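Local structure of thioesterase (2FUJ) at residues 59-70 with 106-117; 75-83 with 94-104. The protein probably hydrolyses fatty acyl-CoA thioesters, as a tetrameric hotdog-fold enzyme. All coordinates share one frame; numbering follows the deposited sequence.

Interaction 1: residues 59-70 with 106-117; sequences PVVAATNVNYKR and VLYSDGNVVVVW
Asn67 and Asp110 face each other on adjacent antiparallel strands of the hotdog-fold sheet, 59-68 and 107-116. Asn67 can be followed outward. Its CB lies 3.3 Å from Asp110 OD1. Its CG turns anti to the carbonyl carbon (chi1 -55°), which carries the amide across to the neighbouring strand and sets CG 3.6 Å from Asp110 OD1. ND2 then donates to Asp110 OD1 at 2.9 Å, with Asp110 OD1 close to the amide plane of Asn67. The carboxylate stands almost perpendicular to that plane, 88° away. Lys69 reaches the same carboxylate with its CE, while its NZ stays 4.3 Å from Asp110 OD2, beyond a salt bridge.

Further along the strand pair, Gly111 CA makes a CA-H...O contact with Asn65 O at 3.3 Å. Asn112 ND2 makes a weak bond to Asn65 OD1. Ala62 and Ala63 both face Val114, a classic beta bulge. Val114 O takes a 2.8 Å bond from Ala62 N and a weak one from Ala63 N.

On one face, Val61 CG1 meets Val113 CG1, and both lie on the side of helix 30-47, which Val61, Thr64 and Val66 touch. Strand 59-68 also pairs with a strand of the second subunit, so the sheet continues across that interface. There Thr64 OG1 bonds to Tyr68 OH of the second subunit.

Beyond the strand end, the Arg70 guanidinium has Val106 CG1 over one face. A water accepts from Arg70 NH1 at 3.2 Å and from Leu107 N at 3.0 Å.

Interaction 2: residues 75-83 with 94-104; sequences PNDILVELF and IGHRILDQKDE
Glu81 sends its CG anti to its own N (chi1 179°) and stays extended to CD, whereas Arg97 bends at chi3 (-49°). The two side chains therefore run side by side, and Arg97 grips the carboxylate side-on. NE donates to Glu81 OE2 at 2.6 Å, from above the carboxylate plane. NH2 gives a nearly straight bond to Glu81 OE1 at 3.2 Å, on the syn side but tilted out of the carboxylate plane. Two nitrogens thus hold two oxygens, which probably limits rotation of the carboxylate. Leu99 CD2 lies over one face of the guanidinium.

Phe83 folds back over the partner strand. Gly95 CA sits 3.9 Å from the centroid of its ring, over the face, in a CH-pi contact. Backbone pairs from Leu79-Leu99 to Phe83-Gly95 join the two strands of this antiparallel beta hairpin.

At the other end, Lys102 NZ donates to Asn76 OD1 at 2.8 Å. Lys102 N closes an Asx turn on Asp100 OD2, and Asp103 N, bonding to the same oxygen, extends it to an Asx motif. Asp100 OD1 is hydrogen-bonded to Tyr108 OH. A water links Asp77 O to Lys102 NZ. Asp77 OD1 takes a hydrogen bond from Val17 N and a salt bridge from Arg43 of the third subunit.

The hairpin lies mid-sheet. Strand 9-15 pairs with 78-87 on one side, and 107-116 pairs with 91-100 on the other. Val80, Leu82 and His96 pack on helix 30-47.

Overall arrangement
Interactions 1 and 2 belong to one antiparallel sheet, and their centres are 13 Å apart. Strands 91-100 and 107-116 are neighbours in it and join the two contacts. Ser109 O lies 2.8 Å from Ile98 N, a probable backbone hydrogen bond. Tyr108 and Ser109 both face Ile98, a second classic bulge. Two side-chain bonds also cross the seam. Tyr108 OH reaches Asp100 OD1 at 2.5 Å, and Ser109 OG bonds to His96 NE2. Interaction 1 leads to the second subunit, interaction 2 to the third. Helix 30-47 packs on the same face of both, as expected for a hotdog fold.

Interaction 1: residues 59-70 with 106-117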
# COMPACT_ATOMS: atom_id res chain seq x y z
N PRO A 59 11.28 -18.28 -9.78
CA PRO A 59 11.54 -18.00 -8.37
C PRO A 59 10.34 -17.54 -7.55
O PRO A 59 9.51 -16.77 -8.03
CB PRO A 59 12.60 -16.91 -8.45
CG PRO A 59 12.12 -16.10 -9.59
CD PRO A 59 11.72 -17.15 -10.62
N VAL A 60 10.26 -18.02 -6.32
CA VAL A 60 9.20 -17.64 -5.40
C VAL A 60 9.84 -17.45 -4.04
O VAL A 60 10.73 -18.21 -3.65
CB VAL A 60 8.09 -18.73 -5.32
CG1 VAL A 60 7.46 -18.93 -6.70
CG2 VAL A 60 8.67 -20.03 -4.81
N VAL A 61 9.40 -16.44 -3.31
CA VAL A 61 9.95 -16.17 -1.99
C VAL A 61 9.38 -17.13 -0.95
O VAL A 61 8.17 -17.19 -0.74
CB VAL A 61 9.66 -14.73 -1.55
CG1 VAL A 61 10.04 -14.55 -0.09
CG2 VAL A 61 10.44 -13.77 -2.42
N ALA A 62 10.27 -17.87 -0.30
CA ALA A 62 9.87 -18.84 0.71
C ALA A 62 9.85 -18.22 2.10
O ALA A 62 9.10 -18.66 2.97
CB ALA A 62 10.82 -20.02 0.69
N ALA A 63 10.67 -17.19 2.30
CA ALA A 63 10.74 -16.52 3.60
C ALA A 63 11.41 -15.15 3.54
O ALA A 63 12.31 -14.91 2.74
CB ALA A 63 11.50 -17.41 4.60
N THR A 64 10.93 -14.24 4.39
CA THR A 64 11.51 -12.91 4.51
C THR A 64 11.86 -12.74 5.98
O THR A 64 10.99 -12.85 6.85
CB THR A 64 10.55 -11.78 4.07
OG1 THR A 64 9.29 -11.91 4.74
CG2 THR A 64 10.35 -11.81 2.57
N ASN A 65 13.13 -12.49 6.26
CA ASN A 65 13.62 -12.32 7.61
C ASN A 65 14.27 -10.95 7.66
O ASN A 65 15.42 -10.78 7.27
CB ASN A 65 14.63 -13.43 7.92
CG ASN A 65 14.08 -14.81 7.65
OD1 ASN A 65 14.56 -15.52 6.77
ND2 ASN A 65 13.05 -15.20 8.39
N VAL A 66 13.51 -9.99 8.16
CA VAL A 66 13.93 -8.59 8.21
C VAL A 66 14.12 -8.05 9.62
O VAL A 66 13.20 -8.09 10.44
CB VAL A 66 12.90 -7.73 7.45
CG1 VAL A 66 13.35 -6.28 7.36
CG2 VAL A 66 12.68 -8.31 6.06
N ASN A 67 15.31 -7.53 9.89
CA ASN A 67 15.62 -6.93 11.19
C ASN A 67 15.56 -5.42 11.04
O ASN A 67 16.15 -4.86 10.12
CB ASN A 67 17.03 -7.31 11.66
CG ASN A 67 17.25 -8.81 11.71
OD1 ASN A 67 16.46 -9.54 12.30
ND2 ASN A 67 18.33 -9.26 11.10
N TYR A 68 14.87 -4.77 11.97
CA TYR A 68 14.72 -3.32 11.95
C TYR A 68 15.70 -2.72 12.95
O TYR A 68 15.51 -2.84 14.16
CB TYR A 68 13.27 -2.98 12.29
CG TYR A 68 12.31 -3.69 11.36
CD1 TYR A 68 12.05 -3.21 10.08
CD2 TYR A 68 11.70 -4.89 11.74
CE1 TYR A 68 11.23 -3.89 9.20
CE2 TYR A 68 10.88 -5.59 10.86
CZ TYR A 68 10.65 -5.08 9.59
OH TYR A 68 9.83 -5.77 8.72
N LYS A 69 16.74 -2.08 12.43
CA LYS A 69 17.80 -1.49 13.25
C LYS A 69 17.58 -0.09 13.78
O LYS A 69 17.88 0.21 14.94
CB LYS A 69 19.11 -1.52 12.47
CG LYS A 69 20.00 -2.68 12.82
CD LYS A 69 19.32 -3.99 12.51
CE LYS A 69 20.26 -5.13 12.79
NZ LYS A 69 20.60 -5.28 14.24
N ARG A 70 17.10 0.80 12.91
CA ARG A 70 16.82 2.17 13.30
C ARG A 70 15.74 2.68 12.37
O ARG A 70 15.63 2.23 11.23
CB ARG A 70 18.08 3.04 13.19
CG ARG A 70 18.71 3.09 11.81
CD ARG A 70 20.11 3.69 11.91
NE ARG A 70 20.10 5.01 12.54
CZ ARG A 70 21.19 5.74 12.77
NH1 ARG A 70 22.38 5.29 12.42
NH2 ARG A 70 21.08 6.93 13.34
N VAL A 106 24.85 4.54 7.87
CA VAL A 106 23.58 4.45 8.58
C VAL A 106 22.85 3.20 8.09
O VAL A 106 22.45 3.12 6.93
CB VAL A 106 22.70 5.69 8.33
CG1 VAL A 106 21.30 5.44 8.85
CG2 VAL A 106 23.30 6.91 9.01
N LEU A 107 22.70 2.23 8.99
CA LEU A 107 22.04 0.97 8.66
C LEU A 107 20.62 0.91 9.20
O LEU A 107 20.41 0.89 10.40
CB LEU A 107 22.86 -0.20 9.23
CG LEU A 107 22.32 -1.62 9.10
CD1 LEU A 107 22.29 -2.04 7.64
CD2 LEU A 107 23.20 -2.57 9.90
N TYR A 108 19.65 0.87 8.29
CA TYR A 108 18.26 0.82 8.70
C TYR A 108 17.80 -0.61 8.93
O TYR A 108 16.94 -0.86 9.76
CB TYR A 108 17.36 1.45 7.63
CG TYR A 108 17.56 2.94 7.48
CD1 TYR A 108 18.06 3.48 6.30
CD2 TYR A 108 17.23 3.81 8.51
CE1 TYR A 108 18.21 4.85 6.14
CE2 TYR A 108 17.38 5.18 8.37
CZ TYR A 108 17.87 5.69 7.18
OH TYR A 108 18.01 7.05 7.02
N SER A 109 18.38 -1.55 8.19
CA SER A 109 17.97 -2.94 8.32
C SER A 109 18.87 -3.93 7.61
O SER A 109 19.52 -3.62 6.61
CB SER A 109 16.54 -3.09 7.79
OG SER A 109 16.26 -4.41 7.33
N ASP A 110 18.91 -5.14 8.16
CA ASP A 110 19.65 -6.24 7.56
C ASP A 110 18.79 -7.48 7.73
O ASP A 110 17.68 -7.40 8.25
CB ASP A 110 21.04 -6.44 8.17
CG ASP A 110 21.03 -6.56 9.69
OD1 ASP A 110 20.04 -7.04 10.28
OD2 ASP A 110 22.06 -6.19 10.30
N GLY A 111 19.30 -8.62 7.28
CA GLY A 111 18.55 -9.85 7.35
C GLY A 111 18.66 -10.52 5.99
O GLY A 111 19.63 -10.30 5.27
N ASN A 112 17.67 -11.32 5.61
CA ASN A 112 17.71 -11.98 4.32
C ASN A 112 16.34 -12.39 3.82
O ASN A 112 15.34 -12.28 4.52
CB ASN A 112 18.60 -13.22 4.38
CG ASN A 112 18.09 -14.24 5.38
OD1 ASN A 112 18.64 -14.37 6.47
ND2 ASN A 112 17.02 -14.94 5.03
N VAL A 113 16.32 -12.87 2.58
CA VAL A 113 15.12 -13.37 1.93
C VAL A 113 15.52 -14.69 1.27
O VAL A 113 16.53 -14.77 0.55
CB VAL A 113 14.61 -12.41 0.84
CG1 VAL A 113 13.41 -13.02 0.14
CG2 VAL A 113 14.25 -11.08 1.45
N VAL A 114 14.74 -15.74 1.52
CA VAL A 114 15.04 -17.04 0.94
C VAL A 114 14.20 -17.24 -0.30
O VAL A 114 12.97 -17.18 -0.24
CB VAL A 114 14.75 -18.18 1.93
CG1 VAL A 114 14.94 -19.52 1.25
CG2 VAL A 114 15.67 -18.06 3.14
N VAL A 115 14.86 -17.46 -1.43
CA VAL A 115 14.19 -17.66 -2.70
C VAL A 115 14.38 -19.09 -3.18
O VAL A 115 15.46 -19.66 -3.05
CB VAL A 115 14.76 -16.71 -3.78
CG1 VAL A 115 14.16 -17.05 -5.13
CG2 VAL A 115 14.48 -15.27 -3.39
N VAL A 116 13.32 -19.66 -3.74
CA VAL A 116 13.36 -21.03 -4.24
C VAL A 116 12.73 -21.06 -5.63
O VAL A 116 11.84 -20.26 -5.93
CB VAL A 116 12.59 -22.01 -3.31
CG1 VAL A 116 13.16 -21.97 -1.90
CG2 VAL A 116 11.11 -21.65 -3.28
N TRP A 117 13.21 -21.95 -6.49
CA TRP A 117 12.64 -22.07 -7.82
C TRP A 117 11.81 -23.34 -7.80
O TRP A 117 12.35 -24.45 -7.83
CB TRP A 117 13.74 -22.13 -8.89
CG TRP A 117 14.52 -20.86 -8.99
CD1 TRP A 117 15.36 -20.34 -8.05
CD2 TRP A 117 14.47 -19.90 -10.05
NE1 TRP A 117 15.84 -19.12 -8.46
CE2 TRP A 117 15.31 -18.82 -9.68
CE3 TRP A 117 13.80 -19.85 -11.28
CZ2 TRP A 117 15.50 -17.70 -10.50
CZ3 TRP A 117 14.00 -18.72 -12.11
CH2 TRP A 117 14.84 -17.67 -11.70
O HOH W 1 14.11 0.13 11.03
O HOH W 2 23.65 2.46 11.80

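Interaction 2: residues 75-83 with 94-104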
# COMPACT_ATOMS: atom_id res chain seq x y z
N PRO A 75 12.26 12.56 4.02
CA PRO A 75 12.57 12.19 2.64
C PRO A 75 13.93 11.50 2.41
O PRO A 75 14.53 11.67 1.35
CB PRO A 75 12.50 13.52 1.92
CG PRO A 75 13.18 14.42 2.91
CD PRO A 75 12.62 13.98 4.25
N ASN A 76 14.41 10.73 3.38
CA ASN A 76 15.70 10.08 3.19
C ASN A 76 15.61 8.82 2.32
O ASN A 76 15.06 7.80 2.74
CB ASN A 76 16.31 9.75 4.55
CG ASN A 76 16.49 10.98 5.41
OD1 ASN A 76 17.05 11.98 4.95
ND2 ASN A 76 16.02 10.93 6.64
N ASP A 77 16.13 8.92 1.10
CA ASP A 77 16.13 7.80 0.17
C ASP A 77 17.18 6.78 0.61
O ASP A 77 18.14 7.14 1.29
CB ASP A 77 16.40 8.29 -1.25
CG ASP A 77 15.37 9.29 -1.72
OD1 ASP A 77 14.16 9.07 -1.45
OD2 ASP A 77 15.75 10.29 -2.37
N ILE A 78 17.00 5.53 0.20
CA ILE A 78 17.88 4.45 0.63
C ILE A 78 18.67 3.76 -0.46
O ILE A 78 18.47 3.99 -1.64
CB ILE A 78 17.05 3.37 1.33
CG1 ILE A 78 15.99 2.86 0.34
CG2 ILE A 78 16.39 3.95 2.57
CD1 ILE A 78 14.71 3.69 0.15
N LEU A 79 19.58 2.90 -0.03
CA LEU A 79 20.40 2.11 -0.93
C LEU A 79 20.24 0.68 -0.47
O LEU A 79 20.60 0.34 0.66
CB LEU A 79 21.87 2.52 -0.82
CG LEU A 79 22.79 1.68 -1.70
CD1 LEU A 79 22.46 1.92 -3.16
CD2 LEU A 79 24.22 2.03 -1.40
N VAL A 80 19.70 -0.17 -1.33
CA VAL A 80 19.50 -1.56 -0.95
C VAL A 80 20.59 -2.44 -1.54
O VAL A 80 20.68 -2.63 -2.74
CB VAL A 80 18.13 -2.08 -1.39
CG1 VAL A 80 17.92 -3.49 -0.86
CG2 VAL A 80 17.06 -1.17 -0.87
N GLU A 81 21.39 -2.97 -0.63
CA GLU A 81 22.51 -3.83 -0.97
C GLU A 81 22.08 -5.28 -0.82
O GLU A 81 21.64 -5.70 0.24
CB GLU A 81 23.66 -3.50 -0.03
CG GLU A 81 24.91 -4.31 -0.21
CD GLU A 81 26.02 -3.81 0.69
OE1 GLU A 81 26.60 -2.74 0.38
OE2 GLU A 81 26.29 -4.47 1.71
N LEU A 82 22.22 -6.04 -1.90
CA LEU A 82 21.86 -7.45 -1.90
C LEU A 82 23.11 -8.31 -2.15
O LEU A 82 23.94 -7.98 -2.99
CB LEU A 82 20.84 -7.74 -3.00
CG LEU A 82 19.52 -6.97 -2.93
CD1 LEU A 82 18.64 -7.39 -4.09
CD2 LEU A 82 18.83 -7.26 -1.60
N PHE A 83 23.23 -9.41 -1.42
CA PHE A 83 24.37 -10.30 -1.61
C PHE A 83 23.96 -11.75 -1.35
O PHE A 83 22.90 -12.01 -0.78
CB PHE A 83 25.53 -9.91 -0.68
CG PHE A 83 25.15 -9.79 0.76
CD1 PHE A 83 24.44 -8.69 1.22
CD2 PHE A 83 25.47 -10.80 1.66
CE1 PHE A 83 24.06 -8.60 2.57
CE2 PHE A 83 25.10 -10.71 3.00
CZ PHE A 83 24.39 -9.60 3.45
N ILE A 94 19.28 -14.61 -0.10
CA ILE A 94 19.81 -13.30 -0.39
C ILE A 94 19.83 -12.41 0.84
O ILE A 94 18.79 -12.03 1.37
CB ILE A 94 18.97 -12.62 -1.50
CG1 ILE A 94 19.03 -13.47 -2.77
CG2 ILE A 94 19.48 -11.21 -1.76
CD1 ILE A 94 18.10 -14.68 -2.78
N GLY A 95 21.04 -12.09 1.30
CA GLY A 95 21.20 -11.23 2.45
C GLY A 95 21.06 -9.79 1.99
O GLY A 95 21.26 -9.50 0.81
N HIS A 96 20.72 -8.89 2.90
CA HIS A 96 20.55 -7.49 2.52
C HIS A 96 20.98 -6.52 3.60
O HIS A 96 21.09 -6.87 4.77
CB HIS A 96 19.08 -7.20 2.19
CG HIS A 96 18.18 -7.20 3.38
ND1 HIS A 96 17.47 -8.32 3.79
CD2 HIS A 96 17.87 -6.23 4.27
CE1 HIS A 96 16.78 -8.04 4.87
NE2 HIS A 96 17.00 -6.77 5.19
N ARG A 97 21.20 -5.29 3.18
CA ARG A 97 21.54 -4.20 4.08
C ARG A 97 20.86 -2.99 3.44
O ARG A 97 21.16 -2.65 2.30
CB ARG A 97 23.05 -3.95 4.13
CG ARG A 97 23.85 -5.08 4.74
CD ARG A 97 25.20 -4.56 5.24
NE ARG A 97 25.86 -3.76 4.22
CZ ARG A 97 26.74 -2.79 4.45
NH1 ARG A 97 27.08 -2.47 5.70
NH2 ARG A 97 27.26 -2.12 3.44
N ILE A 98 19.93 -2.38 4.17
CA ILE A 98 19.25 -1.20 3.66
C ILE A 98 19.95 -0.01 4.32
O ILE A 98 19.87 0.18 5.53
CB ILE A 98 17.75 -1.24 4.00
CG1 ILE A 98 17.10 -2.41 3.26
CG2 ILE A 98 17.09 0.08 3.61
CD1 ILE A 98 15.70 -2.79 3.75
N LEU A 99 20.66 0.77 3.52
CA LEU A 99 21.42 1.90 4.03
C LEU A 99 20.88 3.24 3.57
O LEU A 99 20.08 3.33 2.64
CB LEU A 99 22.88 1.80 3.56
CG LEU A 99 23.49 0.40 3.63
CD1 LEU A 99 24.67 0.31 2.67
CD2 LEU A 99 23.89 0.08 5.06
N ASP A 100 21.33 4.30 4.23
CA ASP A 100 20.90 5.65 3.88
C ASP A 100 21.76 6.11 2.70
O ASP A 100 22.98 5.98 2.74
CB ASP A 100 21.12 6.58 5.06
CG ASP A 100 20.54 7.95 4.83
OD1 ASP A 100 19.38 8.18 5.23
OD2 ASP A 100 21.25 8.79 4.23
N GLN A 101 21.14 6.66 1.67
CA GLN A 101 21.89 7.11 0.50
C GLN A 101 22.93 8.18 0.80
O GLN A 101 24.02 8.18 0.22
CB GLN A 101 20.94 7.64 -0.58
CG GLN A 101 20.36 6.57 -1.48
CD GLN A 101 19.51 7.14 -2.60
OE1 GLN A 101 18.72 6.43 -3.22
NE2 GLN A 101 19.68 8.43 -2.88
N LYS A 102 22.62 9.09 1.72
CA LYS A 102 23.54 10.17 2.05
C LYS A 102 24.65 9.77 3.02
O LYS A 102 25.69 10.41 3.08
CB LYS A 102 22.76 11.37 2.59
CG LYS A 102 21.77 11.93 1.56
CD LYS A 102 21.13 13.22 2.03
CE LYS A 102 20.31 13.01 3.30
NZ LYS A 102 19.17 12.07 3.12
N ASP A 103 24.42 8.70 3.78
CA ASP A 103 25.43 8.21 4.71
C ASP A 103 25.29 6.70 4.80
O ASP A 103 24.50 6.18 5.59
CB ASP A 103 25.25 8.82 6.09
CG ASP A 103 26.36 8.45 7.03
OD1 ASP A 103 27.13 7.51 6.71
OD2 ASP A 103 26.47 9.09 8.10
N GLU A 104 26.07 5.99 3.99
CA GLU A 104 26.00 4.54 3.96
C GLU A 104 26.42 3.88 5.27
O GLU A 104 26.35 2.66 5.40
CB GLU A 104 26.81 4.02 2.78
CG GLU A 104 26.24 4.50 1.45
CD GLU A 104 26.97 3.98 0.24
OE1 GLU A 104 26.67 4.44 -0.88
OE2 GLU A 104 27.85 3.11 0.42
O HOH W 3 18.06 11.16 0.50
O HOH W 4 18.98 9.57 2.43